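Butyryl-CoA dehydrogenase (PDB 6CXT) is a flavoprotein of the acyl-CoA dehydrogenase family that holds flavin-adenine dinucleotide between subunits, with FK4 bound beside the flavin. Local coordinates at residues V157-I162 with S206-Q211; H90-S95 with M239-C244; D36-L41 with T81-A86. All blocks are in the same frame, centred on the assembly; numbering follows the deposited sequence.

Interaction 1 (V157-I162 with S206-Q211); sequences VTNGSI and SAPLNQ. With FAD (flavin-adenine dinucleotide), chain D; EDO (1,2-ethanediol), chain E.
Val-157 and Thr-158 pair antiparallel with Asn-210 and Leu-209, joining strands 147-158 and 209-220. Val-157 and Asn-210 are the hydrogen-bonded pair: Val-157 N points almost straight at Asn-210 O (2.8 Å, 164° at the hydrogen), and Asn-210 N donates back to Val-157 O from well above its carbonyl plane. That oxygen is gripped twice, because Gly-160 N, closing the type II turn from Val-157 to Gly-160, reaches it from the opposite face. Beyond the strands, Asn-159 N binds Pro-208 O at 2.8 Å, from above the carbonyl plane.

On the face shared by Val-157 and Asn-210, the Asn-210 carboxamide tucks against the turn, its CG beside the backbone N (chi1 -51°). There OD1 accepts a weak bond of 2.8 Å from Ser-161 N, while ND2 is held by Asp-198 and Gly-196 O; Asp-198 also takes Ser-161 OG. The Pro-208 ring wedges into the loop, with Ser-161 OG 3.3 Å from its CB; the Ile-162 side chain crosses the ring at about a right angle, its CD1 3.9 Å from Pro-208 CG. ND2 of Asn-159 turns to Ala-86 O and Ala-121 O.

Thr-158 and Leu-209 form the other face, toward the flavin. Thr-158 N donates to FAD O4 (2.9 Å) and Thr-158 OG1 to FAD N5 (2.7 Å). Leu-209 CD1 packs near that hydroxyl and 3.7 Å from FAD C6. A water donates to both Thr-158 OG1 and Ala-207 O, tying the hydroxyl back to segment 206-211. With its own proton directed at N5 and the water's proton at its oxygen, Thr-158 OG1 is probably held in one rotation; two donors from one residue thus set the isoalloxazine ring against the sheet and would probably polarise its N5-O4 edge.

Interaction 2 (H90-S95 with M239-C244); sequences HTFACS and MDWERC. With FK4 (S-[2-({N-[(2R)-2-hydroxy-4-{[(R)-hydroxy(oxo)-lambda~5~-phosphanyl]oxy}-3,3-dimethylbutanoyl]-beta-alanyl}amino)ethyl] 1H-pyrrole-2-carbothioate), chain C.
Phe-92 and Trp-241 meet because each ring swings back beside its own backbone N (chi1 -63° and -82°), while in Glu-242 the chain runs out from CA fully extended to CD, carrying the carboxylate past Ala-93. The antiparallel helices have short-segment axes 7.8 Å apart, bringing Phe-92 CB 3.9 Å from Glu-242 CA. The aromatic side chains cross at about a right angle: Trp-241 CE3 comes to the edge of the Phe-92 ring, 3.9 Å from CD1, and Trp-241 CB covers Phe-92 O at 3.6 Å, a carbonyl buried without a polar partner.

Toward the ligand, Ala-93 faces Met-239 and Glu-242, its CB 4.2 Å from Met-239 CE, a methyl that also meets FK4 S18. Glu-242 OE2 bonds Ser-363 OG, which helps to set the carboxylate, although the modelled approach of OE1 to the pyrrole of FK4 is too close to be relied on. Arg-243 NH2 donates to FK4 O26 (2.8 Å) and O27 (3.1 Å), its guanidinium backed on one face by Met-239 CB and its NE bonded to Ser-363 O. One nitrogen therefore clasps two amide oxygens, while the helices behind the pocket meet chiefly by van der Waals packing.

Interaction 3 (D36-L41 with T81-A86); sequences DNWNAL and TGLLFA. With EDO (1,2-ethanediol), chain E.
Leu-83 makes the central contact, its two methyls dividing the surface of helix 35-44 between them. CD2 reaches Asn-37 CB at 3.4 Å and meets Leu-41 CD1 tip to tip at 3.7 Å, whereas CD1 lies in the plane of the Trp-38 ring, 4.0 Å from CE3. With CG anti to the backbone N (chi1 177°), Leu-83 extends toward these partners. Beside it, the Leu-41 and Leu-84 side chains cross at about a right angle, their CD2 atoms 4.0 Å apart. Further along helix 81-101, the indole edge abuts the backbone of Ala-86, with Trp-38 CZ3 3.8 Å from Ala-86 C.

The segments cross at -57° with axes 10.7 Å apart, leaving room for these branched and aromatic side chains. In the next shell, Trp-38 NE1 bonds Gly-117 O, Phe-47 stacks on the ring and His-90 meets it edge-to-face, so the indole is held in position and orientation. Phe-19 of helix 7-19 covers Leu-41. At the start of helix 81-101, Gly-82 N donates to O2 of an ethanediol probably from the crystallisation liquor (3.0 Å), and Asp-80 accepts from Leu-83 N. The interface itself is hydrocarbon packing, with polar bonds at its margins.

In the fold
Interactions 2 and 3 share helix 81-101, interaction 3 using its first turns and interaction 2 a later stretch, with centres about 16 Å apart. Interaction 1, in the antiparallel sheet of the middle domain, packs against this helix through Ala-207 on Phe-85 and Asn-159 on His-90; its centre is about 13 Å from that of interaction 3 and about 16 Å from that of interaction 2. Along the chain interaction 3 closes first; interaction 1 is then nested inside the long loop closed by interaction 2, which joins N-terminal and C-terminal domain helices. The helix thus connects all three domains around the flavin and FK4, which interactions 1 and 2 respectively bind.

Interaction 1 (V157-I162 with S206-Q211)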
loop_
_atom_site.group_PDB
_atom_site.type_symbol
_atom_site.label_atom_id
_atom_site.label_comp_id
_atom_site.label_asym_id
_atom_site.label_seq_id
_atom_site.Cartn_x
_atom_site.Cartn_y
_atom_site.Cartn_z
ATOM N N VAL B 157 22.018 -19.902 -13.414
ATOM C CA VAL B 157 23.328 -19.591 -12.891
ATOM C C VAL B 157 23.788 -18.227 -13.398
ATOM O O VAL B 157 24.088 -18.083 -14.599
ATOM C CB VAL B 157 24.310 -20.727 -13.310
ATOM C CG1 VAL B 157 25.671 -20.483 -12.705
ATOM C CG2 VAL B 157 23.729 -22.081 -12.777
ATOM N N THR B 158 23.901 -17.247 -12.475
ATOM C CA THR B 158 24.436 -15.958 -12.826
ATOM C C THR B 158 25.944 -16.138 -13.131
ATOM O O THR B 158 26.655 -16.832 -12.368
ATOM C CB THR B 158 24.189 -14.957 -11.671
ATOM O OG1 THR B 158 22.783 -14.647 -11.633
ATOM C CG2 THR B 158 24.976 -13.666 -11.887
ATOM N N ASN B 159 26.412 -15.532 -14.226
ATOM C CA ASN B 159 27.766 -15.729 -14.702
ATOM C C ASN B 159 27.991 -17.134 -15.297
ATOM O O ASN B 159 29.156 -17.494 -15.517
ATOM C CB ASN B 159 28.828 -15.487 -13.600
ATOM C CG ASN B 159 28.744 -14.091 -13.007
ATOM O OD1 ASN B 159 28.203 -13.172 -13.634
ATOM N ND2 ASN B 159 29.271 -13.927 -11.811
ATOM N N GLY B 160 26.931 -17.899 -15.531
ATOM C CA GLY B 160 27.060 -19.279 -16.061
ATOM C C GLY B 160 27.989 -19.359 -17.276
ATOM O O GLY B 160 28.951 -20.217 -17.310
ATOM N N SER B 161 27.744 -18.497 -18.277
ATOM C CA SER B 161 28.527 -18.565 -19.528
ATOM C C SER B 161 29.989 -18.140 -19.388
ATOM O O SER B 161 30.858 -18.666 -20.083
ATOM C CB SER B 161 27.855 -17.777 -20.664
ATOM O OG SER B 161 27.691 -16.434 -20.211
ATOM N N ILE B 162 30.285 -17.249 -18.447
ATOM C CA ILE B 162 31.621 -16.659 -18.298
ATOM C C ILE B 162 32.439 -17.288 -17.169
ATOM O O ILE B 162 33.574 -16.869 -16.925
ATOM C CB ILE B 162 31.511 -15.098 -18.123
ATOM C CG1 ILE B 162 30.625 -14.774 -16.903
ATOM C CG2 ILE B 162 30.944 -14.484 -19.435
ATOM C CD1 ILE B 162 30.628 -13.289 -16.551
ATOM N N SER B 206 23.846 -7.239 -18.406
ATOM C CA SER B 206 25.286 -7.516 -18.311
ATOM C C SER B 206 25.629 -8.709 -17.426
ATOM O O SER B 206 26.793 -9.126 -17.431
ATOM C CB SER B 206 26.119 -6.315 -17.900
ATOM O OG SER B 206 25.939 -5.267 -18.876
ATOM N N ALA B 207 24.655 -9.217 -16.665
ATOM C CA ALA B 207 24.926 -10.375 -15.777
ATOM C C ALA B 207 24.364 -11.579 -16.522
ATOM O O ALA B 207 23.157 -11.763 -16.572
ATOM C CB ALA B 207 24.250 -10.212 -14.402
ATOM N N PRO B 208 25.235 -12.442 -17.084
ATOM C CA PRO B 208 24.710 -13.599 -17.805
ATOM C C PRO B 208 23.902 -14.489 -16.872
ATOM O O PRO B 208 24.257 -14.607 -15.688
ATOM C CB PRO B 208 25.986 -14.384 -18.213
ATOM C CG PRO B 208 27.041 -13.397 -18.169
ATOM C CD PRO B 208 26.704 -12.432 -17.047
ATOM N N LEU B 209 22.848 -15.102 -17.393
ATOM C CA LEU B 209 22.078 -16.090 -16.620
ATOM C C LEU B 209 21.957 -17.338 -17.502
ATOM O O LEU B 209 21.501 -17.278 -18.634
ATOM C CB LEU B 209 20.663 -15.538 -16.255
ATOM C CG LEU B 209 19.902 -16.383 -15.247
ATOM C CD1 LEU B 209 20.593 -16.485 -13.889
ATOM C CD2 LEU B 209 18.488 -15.813 -15.048
ATOM N N ASN B 210 22.315 -18.504 -16.956
ATOM C CA ASN B 210 22.371 -19.674 -17.820
ATOM C C ASN B 210 21.974 -20.969 -17.125
ATOM O O ASN B 210 22.200 -21.149 -15.931
ATOM C CB ASN B 210 23.866 -19.913 -18.264
ATOM C CG ASN B 210 24.521 -18.687 -18.812
ATOM O OD1 ASN B 210 25.061 -17.888 -18.054
ATOM N ND2 ASN B 210 24.502 -18.537 -20.148
ATOM N N GLN B 211 21.488 -21.895 -17.929
ATOM C CA GLN B 211 21.382 -23.298 -17.496
ATOM C C GLN B 211 22.810 -23.931 -17.599
ATOM O O GLN B 211 23.532 -23.677 -18.585
ATOM C CB GLN B 211 20.417 -24.003 -18.431
ATOM C CG GLN B 211 19.996 -25.364 -17.931
ATOM C CD GLN B 211 18.687 -25.751 -18.541
ATOM O OE1 GLN B 211 18.576 -25.876 -19.763
ATOM N NE2 GLN B 211 17.668 -25.903 -17.701
HETATM P PA FAD D . 9.729 -20.720 -6.783
HETATM O O1A FAD D . 10.612 -21.136 -5.621
HETATM O O2A FAD D . 9.040 -21.685 -7.734
HETATM O O5B FAD D . 8.651 -19.646 -6.208
HETATM C C5B FAD D . 7.519 -19.192 -6.986
HETATM C C4B FAD D . 6.663 -18.365 -6.005
HETATM O O4B FAD D . 6.276 -19.190 -4.877
HETATM C C3B FAD D . 7.451 -17.182 -5.452
HETATM O O3B FAD D . 6.465 -16.157 -5.268
HETATM C C2B FAD D . 7.883 -17.686 -4.057
HETATM O O2B FAD D . 8.189 -16.626 -3.117
HETATM C C1B FAD D . 6.677 -18.589 -3.657
HETATM N N9A FAD D . 7.123 -19.544 -2.621
HETATM C C8A FAD D . 7.940 -20.619 -2.782
HETATM N N7A FAD D . 8.205 -21.194 -1.556
HETATM C C5A FAD D . 7.565 -20.461 -0.602
HETATM C C6A FAD D . 7.393 -20.492 0.874
HETATM N N6A FAD D . 8.016 -21.442 1.658
HETATM N N1A FAD D . 6.621 -19.514 1.437
HETATM C C2A FAD D . 6.000 -18.524 0.709
HETATM N N3A FAD D . 6.106 -18.468 -0.638
HETATM C C4A FAD D . 6.855 -19.372 -1.328
HETATM N N1 FAD D . 20.152 -19.243 -8.529
HETATM C C2 FAD D . 21.432 -19.738 -8.364
HETATM O O2 FAD D . 21.519 -20.894 -7.866
HETATM N N3 FAD D . 22.559 -19.057 -8.719
HETATM C C4 FAD D . 22.481 -17.854 -9.322
HETATM O O4 FAD D . 23.512 -17.260 -9.643
HETATM C C4X FAD D . 21.123 -17.251 -9.551
HETATM N N5 FAD D . 20.939 -16.064 -10.173
HETATM C C5X FAD D . 19.706 -15.552 -10.442
HETATM C C6 FAD D . 19.628 -14.300 -11.109
HETATM C C7 FAD D . 18.360 -13.762 -11.414
HETATM C C7M FAD D . 18.287 -12.452 -12.157
HETATM C C8 FAD D . 17.133 -14.484 -11.038
HETATM C C8M FAD D . 15.790 -13.910 -11.343
HETATM C C9 FAD D . 17.203 -15.712 -10.345
HETATM C C9A FAD D . 18.469 -16.258 -10.036
HETATM N N10 FAD D . 18.608 -17.516 -9.366
HETATM C C10 FAD D . 19.930 -18.026 -9.122
HETATM C "C1'" FAD D . 17.448 -18.299 -8.964
HETATM C "C2'" FAD D . 16.788 -17.630 -7.735
HETATM O "O2'" FAD D . 17.555 -17.760 -6.525
HETATM C "C3'" FAD D . 15.367 -18.155 -7.615
HETATM O "O3'" FAD D . 14.653 -17.662 -8.767
HETATM C "C4'" FAD D . 14.611 -17.912 -6.297
HETATM O "O4'" FAD D . 15.228 -18.675 -5.211
HETATM C "C5'" FAD D . 13.140 -18.340 -6.413
HETATM O "O5'" FAD D . 13.107 -19.675 -6.932
HETATM P P FAD D . 12.159 -20.000 -8.145
HETATM O O1P FAD D . 12.246 -21.492 -8.479
HETATM O O2P FAD D . 12.382 -19.078 -9.329
HETATM O O3P FAD D . 10.650 -19.735 -7.669
HETATM C C1 EDO E . 22.228 -3.929 -17.573
HETATM O O1 EDO E . 23.241 -4.797 -17.044
HETATM C C2 EDO E . 21.972 -2.645 -16.744
HETATM O O2 EDO E . 21.570 -3.108 -15.434
HETATM O O HOH W 1 22.033 -13.096 -13.963
#

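Interaction 2 (H90-S95 with M239-C244)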
loop_
_atom_site.group_PDB
_atom_site.type_symbol
_atom_site.label_atom_id
_atom_site.label_comp_id
_atom_site.label_asym_id
_atom_site.label_seq_id
_atom_site.Cartn_x
_atom_site.Cartn_y
_atom_site.Cartn_z
ATOM N N HIS B 90 29.814 -13.143 -7.911
ATOM C CA HIS B 90 31.136 -13.760 -7.919
ATOM C C HIS B 90 31.848 -13.599 -6.564
ATOM O O HIS B 90 32.391 -14.578 -5.993
ATOM C CB HIS B 90 31.899 -13.069 -9.055
ATOM C CG HIS B 90 33.384 -13.105 -8.929
ATOM N ND1 HIS B 90 34.166 -13.959 -9.681
ATOM C CD2 HIS B 90 34.246 -12.338 -8.221
ATOM C CE1 HIS B 90 35.445 -13.716 -9.442
ATOM N NE2 HIS B 90 35.528 -12.740 -8.558
ATOM N N THR B 91 31.855 -12.382 -6.035
ATOM C CA THR B 91 32.564 -12.110 -4.782
ATOM C C THR B 91 31.884 -12.726 -3.562
ATOM O O THR B 91 32.554 -13.382 -2.758
ATOM C CB THR B 91 32.754 -10.622 -4.546
ATOM O OG1 THR B 91 33.551 -10.099 -5.606
ATOM C CG2 THR B 91 33.472 -10.318 -3.188
ATOM N N PHE B 92 30.566 -12.522 -3.403
ATOM C CA PHE B 92 29.943 -12.850 -2.129
ATOM C C PHE B 92 29.412 -14.245 -2.083
ATOM O O PHE B 92 29.398 -14.868 -1.008
ATOM C CB PHE B 92 28.911 -11.755 -1.723
ATOM C CG PHE B 92 29.599 -10.440 -1.507
ATOM C CD1 PHE B 92 30.359 -10.234 -0.341
ATOM C CD2 PHE B 92 29.579 -9.460 -2.462
ATOM C CE1 PHE B 92 31.066 -9.078 -0.136
ATOM C CE2 PHE B 92 30.294 -8.280 -2.263
ATOM C CZ PHE B 92 31.032 -8.079 -1.095
ATOM N N ALA B 93 28.924 -14.753 -3.214
ATOM C CA ALA B 93 28.439 -16.115 -3.211
ATOM C C ALA B 93 29.552 -17.163 -3.506
ATOM O O ALA B 93 29.324 -18.369 -3.317
ATOM C CB ALA B 93 27.230 -16.327 -4.142
ATOM N N CYS B 94 30.689 -16.712 -4.009
ATOM C CA CYS B 94 31.732 -17.650 -4.471
ATOM C C CYS B 94 33.055 -17.435 -3.747
ATOM O O CYS B 94 33.526 -18.381 -3.057
ATOM C CB CYS B 94 31.909 -17.589 -5.994
ATOM S SG CYS B 94 30.368 -17.894 -6.903
ATOM N N SER B 95 33.663 -16.253 -3.898
ATOM C CA SER B 95 34.917 -15.958 -3.193
ATOM C C SER B 95 34.801 -16.078 -1.671
ATOM O O SER B 95 35.714 -16.599 -1.030
ATOM C CB SER B 95 35.519 -14.599 -3.551
ATOM O OG SER B 95 35.664 -14.485 -4.963
ATOM N N MET B 239 24.774 -16.996 1.408
ATOM C CA MET B 239 23.577 -16.107 1.294
ATOM C C MET B 239 23.604 -15.019 2.367
ATOM O O MET B 239 23.171 -13.904 2.125
ATOM C CB MET B 239 22.298 -16.893 1.367
ATOM C CG MET B 239 21.969 -17.675 0.125
ATOM S SD MET B 239 22.036 -16.634 -1.391
ATOM C CE MET B 239 23.663 -17.066 -2.078
ATOM N N ASP B 240 24.163 -15.310 3.537
ATOM C CA ASP B 240 24.317 -14.233 4.514
ATOM C C ASP B 240 25.224 -13.135 3.991
ATOM O O ASP B 240 24.942 -11.941 4.163
ATOM C CB ASP B 240 24.739 -14.756 5.877
ATOM C CG ASP B 240 24.464 -13.762 6.975
ATOM O OD1 ASP B 240 23.260 -13.462 7.225
ATOM O OD2 ASP B 240 25.439 -13.268 7.575
ATOM N N TRP B 241 26.297 -13.517 3.300
ATOM C CA TRP B 241 27.156 -12.555 2.658
ATOM C C TRP B 241 26.457 -11.841 1.481
ATOM O O TRP B 241 26.567 -10.619 1.343
ATOM C CB TRP B 241 28.449 -13.233 2.100
ATOM C CG TRP B 241 29.486 -13.416 3.178
ATOM C CD1 TRP B 241 29.843 -14.604 3.814
ATOM C CD2 TRP B 241 30.298 -12.398 3.738
ATOM N NE1 TRP B 241 30.817 -14.357 4.752
ATOM C CE2 TRP B 241 31.131 -13.021 4.724
ATOM C CE3 TRP B 241 30.408 -11.015 3.525
ATOM C CZ2 TRP B 241 32.007 -12.297 5.508
ATOM C CZ3 TRP B 241 31.305 -10.310 4.266
ATOM C CH2 TRP B 241 32.120 -10.959 5.251
ATOM N N GLU B 242 25.817 -12.609 0.633
ATOM C CA GLU B 242 25.230 -12.052 -0.605
ATOM C C GLU B 242 24.022 -11.135 -0.279
ATOM O O GLU B 242 23.929 -10.012 -0.765
ATOM C CB GLU B 242 24.789 -13.173 -1.525
ATOM C CG GLU B 242 24.346 -12.642 -2.874
ATOM C CD GLU B 242 23.970 -13.759 -3.817
ATOM O OE1 GLU B 242 24.866 -14.261 -4.507
ATOM O OE2 GLU B 242 22.789 -14.143 -3.900
ATOM N N ARG B 243 23.124 -11.618 0.572
ATOM C CA ARG B 243 21.894 -10.879 0.919
ATOM C C ARG B 243 22.269 -9.572 1.604
ATOM O O ARG B 243 21.560 -8.581 1.470
ATOM C CB ARG B 243 21.014 -11.741 1.826
ATOM C CG ARG B 243 20.293 -12.873 1.073
ATOM C CD ARG B 243 19.625 -13.769 2.122
ATOM N NE ARG B 243 19.152 -14.989 1.483
ATOM C CZ ARG B 243 18.867 -16.128 2.138
ATOM N NH1 ARG B 243 19.054 -16.210 3.448
ATOM N NH2 ARG B 243 18.421 -17.193 1.467
ATOM N N CYS B 244 23.390 -9.577 2.329
ATOM C CA CYS B 244 23.875 -8.390 3.028
ATOM C C CYS B 244 24.591 -7.415 2.087
ATOM O O CYS B 244 24.213 -6.203 2.001
ATOM C CB CYS B 244 24.837 -8.778 4.164
ATOM S SG CYS B 244 25.392 -7.383 5.196
HETATM O O01 FK4 C . 18.866 -20.638 6.732
HETATM P P02 FK4 C . 18.509 -22.045 6.146
HETATM O O03 FK4 C . 17.594 -22.067 4.872
HETATM C C04 FK4 C . 16.570 -21.121 4.755
HETATM C C05 FK4 C . 15.408 -21.540 3.907
HETATM C C06 FK4 C . 14.411 -20.352 3.858
HETATM C C07 FK4 C . 14.767 -22.791 4.567
HETATM C C08 FK4 C . 15.857 -21.962 2.483
HETATM O O09 FK4 C . 14.859 -22.662 1.781
HETATM C C10 FK4 C . 16.400 -20.789 1.642
HETATM N N11 FK4 C . 15.644 -20.556 0.420
HETATM C C12 FK4 C . 16.045 -19.480 -0.416
HETATM C C13 FK4 C . 17.053 -19.933 -1.495
HETATM C C14 FK4 C . 17.927 -18.845 -1.954
HETATM N N15 FK4 C . 18.372 -19.089 -3.258
HETATM C C16 FK4 C . 19.328 -18.167 -3.874
HETATM C C17 FK4 C . 20.211 -18.878 -4.917
HETATM S S18 FK4 C . 21.665 -17.952 -5.320
HETATM C C19 FK4 C . 20.991 -16.441 -6.012
HETATM C C20 FK4 C . 22.169 -15.736 -6.558
HETATM C C21 FK4 C . 22.194 -14.655 -7.410
HETATM C C22 FK4 C . 23.560 -14.351 -7.592
HETATM C C23 FK4 C . 24.334 -15.273 -6.844
HETATM N N24 FK4 C . 23.505 -16.119 -6.199
HETATM O O25 FK4 C . 19.797 -16.424 -6.385
HETATM O O26 FK4 C . 18.262 -17.876 -1.276
HETATM O O27 FK4 C . 17.369 -20.025 1.971
HETATM O O28 FK4 C . 19.790 -22.728 5.799
#

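Interaction 3 (D36-L41 with T81-A86)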
loop_
_atom_site.group_PDB
_atom_site.type_symbol
_atom_site.label_atom_id
_atom_site.label_comp_id
_atom_site.label_asym_id
_atom_site.label_seq_id
_atom_site.Cartn_x
_atom_site.Cartn_y
_atom_site.Cartn_z
ATOM N N ASP B 36 35.707 -5.614 -20.737
ATOM C CA ASP B 36 36.632 -4.542 -20.405
ATOM C C ASP B 36 36.220 -3.823 -19.103
ATOM O O ASP B 36 37.085 -3.476 -18.283
ATOM C CB ASP B 36 36.748 -3.526 -21.536
ATOM C CG ASP B 36 37.535 -4.065 -22.718
ATOM O OD1 ASP B 36 38.419 -4.931 -22.507
ATOM O OD2 ASP B 36 37.245 -3.656 -23.861
ATOM N N ASN B 37 34.919 -3.564 -18.950
ATOM C CA ASN B 37 34.427 -2.944 -17.710
ATOM C C ASN B 37 34.587 -3.860 -16.499
ATOM O O ASN B 37 34.914 -3.387 -15.440
ATOM C CB ASN B 37 32.975 -2.447 -17.876
ATOM C CG ASN B 37 32.897 -1.210 -18.770
ATOM O OD1 ASN B 37 33.913 -0.539 -19.018
ATOM N ND2 ASN B 37 31.725 -0.926 -19.275
ATOM N N TRP B 38 34.311 -5.152 -16.661
ATOM C CA TRP B 38 34.624 -6.149 -15.616
ATOM C C TRP B 38 36.100 -6.001 -15.161
ATOM O O TRP B 38 36.391 -5.826 -13.964
ATOM C CB TRP B 38 34.313 -7.556 -16.150
ATOM C CG TRP B 38 34.732 -8.626 -15.188
ATOM C CD1 TRP B 38 35.975 -9.196 -15.110
ATOM C CD2 TRP B 38 33.925 -9.238 -14.173
ATOM N NE1 TRP B 38 35.998 -10.133 -14.090
ATOM C CE2 TRP B 38 34.750 -10.189 -13.509
ATOM C CE3 TRP B 38 32.556 -9.121 -13.801
ATOM C CZ2 TRP B 38 34.272 -11.019 -12.457
ATOM C CZ3 TRP B 38 32.068 -9.912 -12.771
ATOM C CH2 TRP B 38 32.948 -10.871 -12.087
ATOM N N ASN B 39 37.041 -5.992 -16.116
ATOM C CA ASN B 39 38.468 -5.872 -15.771
ATOM C C ASN B 39 38.788 -4.517 -15.116
ATOM O O ASN B 39 39.579 -4.461 -14.173
ATOM C CB ASN B 39 39.382 -6.128 -17.012
ATOM C CG ASN B 39 39.261 -7.557 -17.535
ATOM O OD1 ASN B 39 38.894 -8.467 -16.794
ATOM N ND2 ASN B 39 39.556 -7.752 -18.821
ATOM N N ALA B 40 38.113 -3.452 -15.562
ATOM C CA ALA B 40 38.278 -2.150 -14.912
ATOM C C ALA B 40 37.836 -2.160 -13.446
ATOM O O ALA B 40 38.534 -1.617 -12.558
ATOM C CB ALA B 40 37.622 -1.037 -15.704
ATOM N N LEU B 41 36.696 -2.806 -13.181
ATOM C CA LEU B 41 36.266 -3.017 -11.793
ATOM C C LEU B 41 37.288 -3.864 -11.011
ATOM O O LEU B 41 37.546 -3.587 -9.855
ATOM C CB LEU B 41 34.889 -3.740 -11.752
ATOM C CG LEU B 41 33.711 -2.790 -12.026
ATOM C CD1 LEU B 41 32.480 -3.580 -12.462
ATOM C CD2 LEU B 41 33.413 -1.922 -10.784
ATOM N N THR B 81 24.095 -1.596 -13.560
ATOM C CA THR B 81 23.767 -2.350 -12.359
ATOM C C THR B 81 24.034 -3.856 -12.547
ATOM O O THR B 81 24.463 -4.521 -11.615
ATOM C CB THR B 81 22.290 -2.054 -12.007
ATOM O OG1 THR B 81 22.153 -0.607 -11.907
ATOM C CG2 THR B 81 21.845 -2.709 -10.668
ATOM N N GLY B 82 23.690 -4.371 -13.715
ATOM C CA GLY B 82 23.787 -5.812 -14.037
ATOM C C GLY B 82 25.231 -6.246 -13.868
ATOM O O GLY B 82 25.518 -7.347 -13.349
ATOM N N LEU B 83 26.129 -5.375 -14.312
ATOM C CA LEU B 83 27.571 -5.669 -14.203
ATOM C C LEU B 83 28.013 -5.752 -12.736
ATOM O O LEU B 83 28.741 -6.679 -12.332
ATOM C CB LEU B 83 28.427 -4.664 -15.000
ATOM C CG LEU B 83 29.969 -4.865 -14.879
ATOM C CD1 LEU B 83 30.346 -6.225 -15.415
ATOM C CD2 LEU B 83 30.711 -3.824 -15.705
ATOM N N LEU B 84 27.575 -4.791 -11.925
ATOM C CA LEU B 84 27.874 -4.802 -10.489
ATOM C C LEU B 84 27.326 -6.054 -9.831
ATOM O O LEU B 84 27.982 -6.619 -8.948
ATOM C CB LEU B 84 27.296 -3.550 -9.802
ATOM C CG LEU B 84 28.025 -2.273 -10.249
ATOM C CD1 LEU B 84 27.299 -1.081 -9.596
ATOM C CD2 LEU B 84 29.543 -2.289 -9.894
ATOM N N PHE B 85 26.126 -6.434 -10.237
ATOM C CA PHE B 85 25.435 -7.616 -9.721
ATOM C C PHE B 85 26.273 -8.883 -10.049
ATOM O O PHE B 85 26.521 -9.679 -9.173
ATOM C CB PHE B 85 24.076 -7.704 -10.368
ATOM C CG PHE B 85 23.362 -9.009 -10.140
ATOM C CD1 PHE B 85 22.949 -9.390 -8.880
ATOM C CD2 PHE B 85 23.037 -9.821 -11.225
ATOM C CE1 PHE B 85 22.292 -10.644 -8.670
ATOM C CE2 PHE B 85 22.384 -11.062 -11.052
ATOM C CZ PHE B 85 21.982 -11.457 -9.773
ATOM N N ALA B 86 26.668 -9.038 -11.314
ATOM C CA ALA B 86 27.584 -10.166 -11.715
ATOM C C ALA B 86 28.812 -10.217 -10.800
ATOM O O ALA B 86 29.246 -11.306 -10.362
ATOM C CB ALA B 86 27.986 -10.036 -13.193
HETATM C C1 EDO E . 22.228 -3.929 -17.573
HETATM O O1 EDO E . 23.241 -4.797 -17.044
HETATM C C2 EDO E . 21.972 -2.645 -16.744
HETATM O O2 EDO E . 21.570 -3.108 -15.434
#